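Side-chain contacts in PKD domain (Vibrio anguillarum, PDB 6AEM), which binds calcium specifically, as the first polycystic-kidney-disease domain of the protease Epp, in which its wider role is not established: residues Phe12-Asp17 against Val21-Tyr26; Asn25-Glu30 against Val64-Thr69. One frame throughout, in Å; residues are numbered along the deposited sequence.

Both contacts belong to one small PKD domain, a beta sandwich of two antiparallel sheets, and their centres lie about 13 Å apart. Interaction 1 is the hairpin 12-17/20-25 at one side of the three-stranded sheet. Interaction 2 starts where that hairpin ends, sharing Asn25 and Tyr26, and sets the loop 25-30 against strand 60-70 of the four-stranded sheet. The two meet directly in the core: Phe12 packs on Val64 and Leu66, and Leu14 on Val64. Along the chain the order is strand 12-17, strand 20-25, metal-binding loop and, much later, strand 60-70. The loop carries the calcium ligand Asp29 and strand 60-70 ends at another, Asp70, so elements connected to both sheets meet at the calcium site.

Interaction 1 (Phe12-Asp17 against Val21-Tyr26); sequences FELKTD and VSAFNY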
ATOM      1  N   PHE A  12       4.619  -1.185   4.307  1.00 12.63           N
ATOM      2  CA  PHE A  12       3.433  -1.967   4.608  1.00 12.84           C
ATOM      3  C   PHE A  12       3.805  -3.439   4.622  1.00 13.27           C
ATOM      4  O   PHE A  12       4.875  -3.835   4.158  1.00 14.01           O
ATOM      5  CB  PHE A  12       2.291  -1.654   3.614  1.00 13.25           C
ATOM      6  CG  PHE A  12       2.594  -2.051   2.181  1.00 13.21           C
ATOM      7  CD1 PHE A  12       2.227  -3.305   1.706  1.00 13.36           C
ATOM      8  CD2 PHE A  12       3.214  -1.167   1.309  1.00 13.28           C
ATOM      9  CE1 PHE A  12       2.513  -3.682   0.388  1.00 14.33           C
ATOM     10  CE2 PHE A  12       3.476  -1.526   0.009  1.00 13.67           C
ATOM     11  CZ  PHE A  12       3.123  -2.783  -0.447  1.00 13.93           C
ATOM     12  N   GLU A  13       2.875  -4.233   5.124  1.00 14.11           N
ATOM     13  CA  GLU A  13       2.916  -5.677   5.056  1.00 15.37           C
ATOM     14  C   GLU A  13       1.533  -6.137   4.658  1.00 16.54           C
ATOM     15  O   GLU A  13       0.536  -5.544   5.070  1.00 18.63           O
ATOM     16  CB  GLU A  13       3.259  -6.222   6.424  1.00 16.54           C
ATOM     17  CG  GLU A  13       3.252  -7.732   6.562  1.00 17.59           C
ATOM     18  CD  GLU A  13       3.709  -8.201   7.950  1.00 18.86           C
ATOM     19  OE1 GLU A  13       4.340  -7.417   8.677  1.00 20.34           O
ATOM     20  OE2 GLU A  13       3.469  -9.390   8.359  1.00 20.72           O
ATOM     21  N   LEU A  14       1.474  -7.221   3.891  1.00 17.21           N
ATOM     22  CA  LEU A  14       0.206  -7.788   3.457  1.00 18.13           C
ATOM     23  C   LEU A  14      -0.113  -9.072   4.203  1.00 19.24           C
ATOM     24  O   LEU A  14       0.771  -9.884   4.481  1.00 20.38           O
ATOM     25  CB  LEU A  14       0.225  -8.078   1.956  1.00 17.90           C
ATOM     26  CG  LEU A  14       0.543  -6.844   1.114  1.00 18.33           C
ATOM     27  CD1 LEU A  14       0.644  -7.233  -0.350  1.00 19.03           C
ATOM     28  CD2 LEU A  14      -0.519  -5.793   1.317  1.00 18.90           C
ATOM     29  N   LYS A  15      -1.391  -9.244   4.479  1.00 19.99           N
ATOM     30  CA  LYS A  15      -1.930 -10.461   5.060  1.00 21.83           C
ATOM     31  C   LYS A  15      -2.825 -11.100   4.010  1.00 21.44           C
ATOM     32  O   LYS A  15      -3.824 -10.496   3.591  1.00 21.74           O
ATOM     33  CB  LYS A  15      -2.714 -10.113   6.328  1.00 24.91           C
ATOM     34  CG  LYS A  15      -3.529 -11.241   6.949  1.00 29.00           C
ATOM     35  CD  LYS A  15      -4.032 -10.754   8.292  1.00 32.96           C
ATOM     36  CE  LYS A  15      -5.025 -11.655   8.986  1.00 35.79           C
ATOM     37  NZ  LYS A  15      -5.458 -10.945  10.231  1.00 37.61           N
ATOM     38  N   THR A  16      -2.452 -12.291   3.547  1.00 22.01           N
ATOM     39  CA  THR A  16      -3.239 -12.969   2.530  1.00 23.55           C
ATOM     40  C   THR A  16      -4.045 -14.111   3.146  1.00 23.19           C
ATOM     41  O   THR A  16      -3.613 -14.771   4.097  1.00 23.60           O
ATOM     42  CB  THR A  16      -2.382 -13.488   1.370  1.00 26.25           C
ATOM     43  OG1 THR A  16      -1.495 -14.516   1.824  1.00 28.06           O
ATOM     44  CG2 THR A  16      -1.578 -12.361   0.747  1.00 26.62           C
ATOM     45  N   ASP A  17      -5.239 -14.320   2.607  1.00 23.84           N
ATOM     46  CA  ASP A  17      -6.147 -15.384   3.056  1.00 25.34           C
ATOM     47  C   ASP A  17      -6.872 -15.848   1.791  1.00 23.15           C
ATOM     48  O   ASP A  17      -7.917 -15.304   1.423  1.00 22.64           O
ATOM     49  CB  ASP A  17      -7.105 -14.879   4.128  1.00 29.62           C
ATOM     50  CG  ASP A  17      -8.090 -15.938   4.589  1.00 33.72           C
ATOM     51  OD1 ASP A  17      -7.901 -17.125   4.256  1.00 33.54           O
ATOM     52  OD2 ASP A  17      -9.041 -15.593   5.333  1.00 36.98           O
ATOM     53  N   VAL A  21      -6.916 -10.099   0.690  1.00 20.83           N
ATOM     54  CA  VAL A  21      -5.701  -9.459   1.186  1.00 20.77           C
ATOM     55  C   VAL A  21      -6.087  -8.294   2.088  1.00 20.91           C
ATOM     56  O   VAL A  21      -7.080  -7.605   1.841  1.00 22.15           O
ATOM     57  CB  VAL A  21      -4.794  -8.986   0.021  1.00 21.25           C
ATOM     58  CG1 VAL A  21      -3.446  -8.473   0.524  1.00 21.82           C
ATOM     59  CG2 VAL A  21      -4.570 -10.121  -0.974  1.00 21.98           C
ATOM     60  N   SER A  22      -5.324  -8.109   3.157  1.00 21.51           N
ATOM     61  CA  SER A  22      -5.448  -6.950   4.032  1.00 22.75           C
ATOM     62  C   SER A  22      -4.073  -6.316   4.188  1.00 20.92           C
ATOM     63  O   SER A  22      -3.058  -7.007   4.197  1.00 21.18           O
ATOM     64  CB  SER A  22      -5.970  -7.359   5.439  1.00 24.75           C
ATOM     65  OG  SER A  22      -7.326  -7.761   5.426  1.00 28.58           O
ATOM     66  N   ALA A  23      -4.035  -4.995   4.308  1.00 18.71           N
ATOM     67  CA  ALA A  23      -2.778  -4.272   4.447  1.00 18.51           C
ATOM     68  C   ALA A  23      -2.593  -3.794   5.880  1.00 18.05           C
ATOM     69  O   ALA A  23      -3.523  -3.252   6.495  1.00 20.93           O
ATOM     70  CB  ALA A  23      -2.744  -3.068   3.514  1.00 19.86           C
ATOM     71  N   PHE A  24      -1.378  -3.977   6.385  1.00 16.03           N
ATOM     72  CA  PHE A  24      -0.931  -3.335   7.610  1.00 15.86           C
ATOM     73  C   PHE A  24      -0.027  -2.215   7.134  1.00 15.81           C
ATOM     74  O   PHE A  24       0.975  -2.475   6.482  1.00 15.57           O
ATOM     75  CB  PHE A  24      -0.141  -4.292   8.523  1.00 17.07           C
ATOM     76  CG  PHE A  24      -0.838  -5.591   8.836  1.00 18.19           C
ATOM     77  CD1 PHE A  24      -2.126  -5.600   9.291  1.00 20.89           C
ATOM     78  CD2 PHE A  24      -0.167  -6.811   8.693  1.00 16.97           C
ATOM     79  CE1 PHE A  24      -2.756  -6.795   9.584  1.00 21.26           C
ATOM     80  CE2 PHE A  24      -0.803  -8.008   8.994  1.00 18.56           C
ATOM     81  CZ  PHE A  24      -2.083  -7.981   9.420  1.00 20.15           C
ATOM     82  N   ASN A  25      -0.359  -0.996   7.500  1.00 15.24           N
ATOM     83  CA  ASN A  25       0.331   0.171   6.966  1.00 13.84           C
ATOM     84  C   ASN A  25       1.327   0.675   8.009  1.00 13.60           C
ATOM     85  O   ASN A  25       0.940   1.039   9.119  1.00 14.54           O
ATOM     86  CB  ASN A  25      -0.664   1.269   6.600  1.00 13.37           C
ATOM     87  CG  ASN A  25      -0.040   2.328   5.694  1.00 12.86           C
ATOM     88  OD1 ASN A  25       1.174   2.567   5.727  1.00 13.30           O
ATOM     89  ND2 ASN A  25      -0.853   2.944   4.856  1.00 12.98           N
ATOM     90  N   TYR A  26       2.603   0.651   7.667  1.00 12.82           N
ATOM     91  CA  TYR A  26       3.656   1.104   8.566  1.00 13.85           C
ATOM     92  C   TYR A  26       4.222   2.454   8.154  1.00 12.82           C
ATOM     93  O   TYR A  26       5.322   2.825   8.588  1.00 14.18           O
ATOM     94  CB  TYR A  26       4.780   0.066   8.608  1.00 15.38           C
ATOM     95  CG  TYR A  26       4.331  -1.349   8.921  1.00 16.11           C
ATOM     96  CD1 TYR A  26       3.249  -1.602   9.775  1.00 16.25           C
ATOM     97  CD2 TYR A  26       4.991  -2.431   8.386  1.00 16.79           C
ATOM     98  CE1 TYR A  26       2.848  -2.901  10.084  1.00 17.03           C
ATOM     99  CE2 TYR A  26       4.598  -3.734   8.685  1.00 17.52           C
ATOM    100  CZ  TYR A  26       3.523  -3.949   9.522  1.00 16.93           C
ATOM    101  OH  TYR A  26       3.120  -5.238   9.837  1.00 16.34           O
TER
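Glu13 and Phe24 form a two-way backbone pair in the beta hairpin of strands 12-17 and 20-25, part of the three-stranded sheet of the PKD beta sandwich. Phe24 N donates to Glu13 O, and Glu13 N to Phe24 O. Lys15 and Ser22 repeat the arrangement nearer the turn, so four backbone bonds tie the strands together.

The tight side faces the opposite sheet. Here Leu14 CB lies 4.0 Å from Val21 CG1, while Leu14 CD2 reaches Ala23 CB at 4.1 Å. Phe12 lends this side its CB, 3.3 Å from Phe24 O; with chi1 at 65° its ring swings away from strand 20-25 and into the core, meeting Trp39 edge-to-face and packing on Val64 and Leu66. Trp54 of strand 53-55 also packs on Leu14, Val21 and Ala23.

The other face is turned to solvent and looser: Glu13 and Lys15 are exposed and spread around the partly exposed Phe24 ring. Lys15, extended throughout, lays its aliphatic part beside that ring, with CD 3.6 Å from Phe24 CZ. Ser22 OG turns to Ser53 OG on the next strand. Glu13 also extends fully, its CG anti to the backbone N (chi1 176°), which brings the carboxylate to the edge of the Tyr26 ring, where OE1 lies in the ring plane; Glu13 CB is 3.6 Å from Tyr26 CE2. The Tyr26 hydroxyl donates to Glu13 OE1 over 2.8 Å, meeting that oxygen from above the carboxylate plane, 53° out of it.

Interaction 2 (Asn25-Glu30 against Val64-Thr69); sequences NYSHDE and VSLTVT. With ZN (zinc ion), chain D; CA (calcium ion), chain C.
Ser27 touches both Leu66 and Val68, and the contact is a small patch where the loop leaving strand 20-25 runs over strand 60-70 of the PKD sandwich. From its backbone, Ser27 points toward the strand: CB comes to 3.8 Å from Val68 CG1, and OG, at the tip, comes down on two methyl groups that both lie on its strand-facing side, 3.3 Å from Leu66 CD2 and 3.7 Å from Val68 CG1. The polar partners of Ser27 OG are Asn25 OD1, at 2.7 Å, and Asn11 N, which donates to it.

Asn25 OD1 is gripped a second time, by Ser27 N, which closes an Asx turn; this donor sits 23° off the carbonyl plane. With CG anti to the backbone N (chi1 -164°), the amide reaches across the Leu66 side chain at about a right angle, both OD1 and ND2 lying near CD2, and ND2 goes on to bond Met50 O.

Past Ser27 the loop turns its side chains to metals. His28 ND1 donates to Tyr26 O in the plane of the ring, a bond that would fix the ring's rotation, while His28 NE2 binds zinc at 2.1 Å together with Glu30 OE2. Asp29 grips the calcium ion with both carboxylate oxygens, OD1 at 2.5 Å. Asn5, Gln6, Asp31, Asp70 and a water complete that site.

Asp70 ends strand 60-70, so the same strand that bears Leu66 and Val68 also supplies a calcium ligand. Around the patch, Leu66 packs on Trp39 of strand 34-40 and Ser27 rests on Leu34; the loop prolongs the layer of strand 20-25 and faces strands 34-40 and 60-70 of the other sheet.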
ATOM      1  N   ASN A  25      -0.359  -0.996   7.500  1.00 15.24           N
ATOM      2  CA  ASN A  25       0.331   0.171   6.966  1.00 13.84           C
ATOM      3  C   ASN A  25       1.327   0.675   8.009  1.00 13.60           C
ATOM      4  O   ASN A  25       0.940   1.039   9.119  1.00 14.54           O
ATOM      5  CB  ASN A  25      -0.664   1.269   6.600  1.00 13.37           C
ATOM      6  CG  ASN A  25      -0.040   2.328   5.694  1.00 12.86           C
ATOM      7  OD1 ASN A  25       1.174   2.567   5.727  1.00 13.30           O
ATOM      8  ND2 ASN A  25      -0.853   2.944   4.856  1.00 12.98           N
ATOM      9  N   TYR A  26       2.603   0.651   7.667  1.00 12.82           N
ATOM     10  CA  TYR A  26       3.656   1.104   8.566  1.00 13.85           C
ATOM     11  C   TYR A  26       4.222   2.454   8.154  1.00 12.82           C
ATOM     12  O   TYR A  26       5.322   2.825   8.588  1.00 14.18           O
ATOM     13  CB  TYR A  26       4.780   0.066   8.608  1.00 15.38           C
ATOM     14  CG  TYR A  26       4.331  -1.349   8.921  1.00 16.11           C
ATOM     15  CD1 TYR A  26       3.249  -1.602   9.775  1.00 16.25           C
ATOM     16  CD2 TYR A  26       4.991  -2.431   8.386  1.00 16.79           C
ATOM     17  CE1 TYR A  26       2.848  -2.901  10.084  1.00 17.03           C
ATOM     18  CE2 TYR A  26       4.598  -3.734   8.685  1.00 17.52           C
ATOM     19  CZ  TYR A  26       3.523  -3.949   9.522  1.00 16.93           C
ATOM     20  OH  TYR A  26       3.120  -5.238   9.837  1.00 16.34           O
ATOM     21  N   SER A  27       3.535   3.160   7.259  1.00 10.95           N
ATOM     22  CA  SER A  27       4.021   4.430   6.727  1.00 11.00           C
ATOM     23  C   SER A  27       3.924   5.525   7.779  1.00 11.00           C
ATOM     24  O   SER A  27       3.003   5.553   8.606  1.00 10.91           O
ATOM     25  CB  SER A  27       3.235   4.822   5.477  1.00 11.25           C
ATOM     26  OG  SER A  27       3.271   3.814   4.462  1.00 11.05           O
ATOM     27  N   HIS A  28       4.861   6.453   7.725  1.00 10.12           N
ATOM     28  CA  HIS A  28       4.917   7.532   8.707  1.00 11.11           C
ATOM     29  C   HIS A  28       5.847   8.603   8.178  1.00 11.01           C
ATOM     30  O   HIS A  28       6.634   8.368   7.266  1.00 11.61           O
ATOM     31  CB  HIS A  28       5.401   7.014  10.089  1.00 12.13           C
ATOM     32  CG  HIS A  28       6.769   6.421  10.051  1.00 12.91           C
ATOM     33  ND1 HIS A  28       7.037   5.183   9.510  1.00 14.02           N
ATOM     34  CD2 HIS A  28       7.961   6.920  10.451  1.00 14.07           C
ATOM     35  CE1 HIS A  28       8.334   4.950   9.584  1.00 14.50           C
ATOM     36  NE2 HIS A  28       8.918   5.983  10.159  1.00 14.57           N
ATOM     37  N   ASP A  29       5.760   9.779   8.789  1.00 11.04           N
ATOM     38  CA  ASP A  29       6.654  10.895   8.487  1.00 11.10           C
ATOM     39  C   ASP A  29       7.441  11.220   9.756  1.00 12.19           C
ATOM     40  O   ASP A  29       6.849  11.523  10.795  1.00 12.91           O
ATOM     41  CB  ASP A  29       5.839  12.098   8.003  1.00 10.95           C
ATOM     42  CG  ASP A  29       6.685  13.190   7.369  1.00 11.30           C
ATOM     43  OD1 ASP A  29       7.693  12.861   6.734  1.00 12.57           O
ATOM     44  OD2 ASP A  29       6.312  14.375   7.467  1.00 11.67           O
ATOM     45  N   GLU A  30       8.777  11.184   9.661  1.00 13.92           N
ATOM     46  CA  GLU A  30       9.628  11.348  10.843  1.00 15.66           C
ATOM     47  C   GLU A  30       9.522  12.739  11.444  1.00 15.50           C
ATOM     48  O   GLU A  30       9.752  12.901  12.654  1.00 17.37           O
ATOM     49  CB  GLU A  30      11.118  11.148  10.502  1.00 19.13           C
ATOM     50  CG  GLU A  30      11.553   9.867   9.788  1.00 21.73           C
ATOM     51  CD  GLU A  30      11.330   8.609  10.624  1.00 22.07           C
ATOM     52  OE1 GLU A  30      10.581   8.703  11.597  1.00 23.50           O
ATOM     53  OE2 GLU A  30      11.940   7.551  10.324  1.00 20.77           O
ATOM     54  N   VAL A  64       1.905  -4.786  -5.561  1.00  9.72           N
ATOM     55  CA  VAL A  64       1.099  -3.834  -4.800  1.00  9.24           C
ATOM     56  C   VAL A  64       1.970  -2.627  -4.506  1.00  9.63           C
ATOM     57  O   VAL A  64       3.095  -2.778  -4.016  1.00 10.22           O
ATOM     58  CB  VAL A  64       0.588  -4.484  -3.505  1.00 10.18           C
ATOM     59  CG1 VAL A  64      -0.136  -3.484  -2.628  1.00 11.58           C
ATOM     60  CG2 VAL A  64      -0.316  -5.681  -3.822  1.00 11.13           C
ATOM     61  N   SER A  65       1.445  -1.442  -4.800  1.00  9.58           N
ATOM     62  CA  SER A  65       2.170  -0.194  -4.638  0.53  9.08           C
ATOM     63  C   SER A  65       1.446   0.741  -3.682  1.00  9.29           C
ATOM     64  O   SER A  65       0.214   0.845  -3.718  1.00 10.10           O
ATOM     65  CB  SER A  65       2.239   0.525  -5.985  0.53  9.10           C
ATOM     66  OG  SER A  65       2.871  -0.258  -6.968  0.53  9.29           O
ATOM     67  N   LEU A  66       2.232   1.430  -2.843  1.00  9.07           N
ATOM     68  CA  LEU A  66       1.687   2.446  -1.953  1.00  8.93           C
ATOM     69  C   LEU A  66       2.523   3.705  -2.082  1.00  9.08           C
ATOM     70  O   LEU A  66       3.744   3.670  -1.858  1.00  9.45           O
ATOM     71  CB  LEU A  66       1.715   2.000  -0.490  1.00  9.56           C
ATOM     72  CG  LEU A  66       1.349   3.074   0.546  1.00 10.09           C
ATOM     73  CD1 LEU A  66      -0.069   3.573   0.351  1.00 11.10           C
ATOM     74  CD2 LEU A  66       1.584   2.517   1.949  1.00 10.85           C
ATOM     75  N   THR A  67       1.850   4.818  -2.379  1.00  9.29           N
ATOM     76  CA  THR A  67       2.465   6.139  -2.344  1.00  9.28           C
ATOM     77  C   THR A  67       1.847   6.933  -1.206  1.00  9.09           C
ATOM     78  O   THR A  67       0.621   6.956  -1.056  1.00 11.38           O
ATOM     79  CB  THR A  67       2.290   6.901  -3.666  1.00 10.08           C
ATOM     80  OG1 THR A  67       2.833   6.105  -4.720  1.00 10.57           O
ATOM     81  CG2 THR A  67       2.997   8.267  -3.639  1.00 10.19           C
ATOM     82  N   VAL A  68       2.702   7.542  -0.383  1.00  9.03           N
ATOM     83  CA  VAL A  68       2.234   8.411   0.699  1.00  9.40           C
ATOM     84  C   VAL A  68       2.762   9.822   0.491  1.00  9.92           C
ATOM     85  O   VAL A  68       3.829  10.008  -0.090  1.00  9.64           O
ATOM     86  CB  VAL A  68       2.574   7.868   2.110  1.00 10.82           C
ATOM     87  CG1 VAL A  68       1.979   6.502   2.326  1.00 11.44           C
ATOM     88  CG2 VAL A  68       4.092   7.850   2.344  1.00 11.18           C
ATOM     89  N   THR A  69       2.024  10.798   1.009  1.00  9.29           N
ATOM     90  CA  THR A  69       2.350  12.222   0.894  1.00  9.59           C
ATOM     91  C   THR A  69       2.379  12.853   2.286  1.00 10.39           C
ATOM     92  O   THR A  69       1.478  12.599   3.087  1.00 11.18           O
ATOM     93  CB  THR A  69       1.276  12.952   0.028  1.00  9.79           C
ATOM     94  OG1 THR A  69       1.157  12.286  -1.245  1.00 10.86           O
ATOM     95  CG2 THR A  69       1.621  14.407  -0.223  1.00  9.86           C
TER
HETATM   96 ZN    ZN D 102      10.801   6.029  11.005  1.00 17.62          ZN
HETATM   97 CA    CA C 101       8.236  15.226   6.218  1.00 11.48          CA
HETATM   98  O   HOH W   1       6.976  17.137   6.896  1.00 14.33           O